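Poly(beta-D-mannuronate) C5 epimerase (Pseudomonas syringae pv. tomato, PDB 4NK6) converts beta-D-mannuronate residues of alginate into alpha-L-guluronate and helps channel the new polymer through the periplasm to the outer membrane. Local coordinates at residues V369-N374 with F409-S414. Residues are numbered along the deposited sequence; the frame is centred on the assembly and turned at random.
Sequences VRNSVN and FDAQVS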
# COMPACT_ATOMS: atom_id res chain seq x y z
N VAL A 369 20.43 9.06 -4.22
CA VAL A 369 19.67 9.74 -5.26
C VAL A 369 20.26 9.38 -6.62
O VAL A 369 21.40 9.72 -6.90
CB VAL A 369 19.75 11.27 -5.11
CG1 VAL A 369 18.93 11.96 -6.19
CG2 VAL A 369 19.27 11.70 -3.71
N ARG A 370 19.47 8.69 -7.44
CA ARG A 370 19.95 8.27 -8.76
C ARG A 370 19.11 8.95 -9.84
O ARG A 370 17.88 8.91 -9.79
CB ARG A 370 19.86 6.74 -8.90
CG ARG A 370 20.51 6.19 -10.19
CD ARG A 370 20.25 4.69 -10.36
NE ARG A 370 18.92 4.39 -10.90
CZ ARG A 370 18.43 3.16 -11.06
NH1 ARG A 370 17.22 2.99 -11.57
NH2 ARG A 370 19.15 2.10 -10.71
N ASN A 371 19.79 9.58 -10.80
CA ASN A 371 19.13 10.16 -11.98
C ASN A 371 17.96 11.07 -11.65
O ASN A 371 16.96 11.07 -12.36
CB ASN A 371 18.63 9.06 -12.92
CG ASN A 371 19.75 8.30 -13.61
OD1 ASN A 371 20.84 8.83 -13.81
ND2 ASN A 371 19.48 7.05 -13.98
N SER A 372 18.08 11.84 -10.57
CA SER A 372 17.00 12.73 -10.14
C SER A 372 17.51 14.16 -9.99
O SER A 372 18.56 14.39 -9.38
CB SER A 372 16.42 12.24 -8.81
OG SER A 372 16.09 10.86 -8.89
N VAL A 373 16.77 15.13 -10.51
CA VAL A 373 17.17 16.53 -10.38
C VAL A 373 16.27 17.33 -9.44
O VAL A 373 15.13 16.94 -9.19
CB VAL A 373 17.24 17.26 -11.75
CG1 VAL A 373 18.33 16.65 -12.62
CG2 VAL A 373 15.89 17.22 -12.45
N ASN A 374 16.79 18.45 -8.94
CA ASN A 374 16.04 19.36 -8.07
C ASN A 374 15.56 18.67 -6.80
O ASN A 374 14.44 18.89 -6.35
CB ASN A 374 14.87 20.00 -8.81
CG ASN A 374 15.31 20.81 -10.00
OD1 ASN A 374 16.34 21.49 -9.96
ND2 ASN A 374 14.55 20.72 -11.08
N PHE A 409 13.62 8.34 -18.57
CA PHE A 409 14.54 8.78 -17.53
C PHE A 409 15.56 9.71 -18.15
O PHE A 409 15.70 9.77 -19.37
CB PHE A 409 15.28 7.57 -16.94
CG PHE A 409 16.36 7.03 -17.83
CD1 PHE A 409 16.05 6.19 -18.89
CD2 PHE A 409 17.69 7.37 -17.62
CE1 PHE A 409 17.04 5.69 -19.72
CE2 PHE A 409 18.68 6.89 -18.45
CZ PHE A 409 18.36 6.04 -19.50
N ASP A 410 16.29 10.43 -17.31
CA ASP A 410 17.39 11.26 -17.78
C ASP A 410 18.58 11.15 -16.82
O ASP A 410 18.43 11.35 -15.61
CB ASP A 410 16.94 12.71 -17.94
CG ASP A 410 18.04 13.59 -18.49
OD1 ASP A 410 18.81 13.11 -19.35
OD2 ASP A 410 18.14 14.76 -18.07
N ALA A 411 19.74 10.83 -17.37
CA ALA A 411 20.94 10.57 -16.57
C ALA A 411 21.59 11.86 -16.03
O ALA A 411 22.72 12.18 -16.38
CB ALA A 411 21.95 9.75 -17.36
N GLN A 412 20.86 12.58 -15.19
CA GLN A 412 21.41 13.76 -14.52
C GLN A 412 21.01 13.74 -13.06
O GLN A 412 19.92 13.27 -12.70
CB GLN A 412 20.93 15.05 -15.19
CG GLN A 412 21.25 15.15 -16.67
CD GLN A 412 21.49 16.57 -17.12
OE1 GLN A 412 22.53 17.16 -16.82
NE2 GLN A 412 20.54 17.13 -17.87
N VAL A 413 21.89 14.24 -12.20
CA VAL A 413 21.59 14.35 -10.78
C VAL A 413 21.92 15.75 -10.27
O VAL A 413 22.97 16.31 -10.57
CB VAL A 413 22.32 13.24 -9.95
CG1 VAL A 413 23.84 13.46 -9.92
CG2 VAL A 413 21.74 13.15 -8.54
N SER A 414 20.99 16.35 -9.53
CA SER A 414 21.30 17.62 -8.89
C SER A 414 20.55 17.76 -7.58
O SER A 414 19.41 17.29 -7.43
CB SER A 414 20.97 18.80 -9.80
OG SER A 414 19.58 19.00 -9.85
O HOH W 1 15.40 10.50 -14.60
O HOH W 2 18.82 20.78 -11.55
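Ser414 OG is gripped by two partners. The backbone N of Asn374 donates a nearly straight bond to it, 3.0 Å long with an N-H...O angle of 172°. Water 2 also bonds to Ser414 OG and donates a second bond to Asn374 OD1, so the water bridges the two side chains. The chi1 of 76° tucks the hydroxyl between Ser414's own N and C, where it also lies against Val373 CB. The same residue's backbone N donates to Ser372 O over 3.1 Å. That oxygen also receives a CA-H...O contact from Val413 CA at 3.3 Å.

The contact lies in the right-handed parallel beta-helix. Residues 369-374 take in the end of strand 367-370 and the corner that follows, and residues 409-414 lead into strand 414-418 of the next coil. That strand runs parallel to strand 375-378, and the Ser414 bonds join the chains leading into the two.

Valine side chains meet at the same corner. Val413 CG2 is anti to its N and reaches Val369 CG1 at 3.9 Å. It also rests on Ser372 O. On another part of the corner, Val373 CG1 packs on Gln412 CB and the Gln412 carbonyl oxygen.

Asn371 fills the bend with left-handed backbone angles. Its CB touches Asp410 O, and its OD1 comes within 3.3 Å of Ala411 CA. The amide is held from outside the contact: ND2 bonds to Glu348 and to the carbonyl oxygen of the dimethylated lysine at position 395. ND2 also lies 4.1 Å from Phe409 CD2, with amide and ring planes 34° apart. Ala411 centres an inverse gamma turn, closed by Gln412 N to Asp410 O. Beside it, water 1 donates to Asn371 O and accepts from Asp410 N.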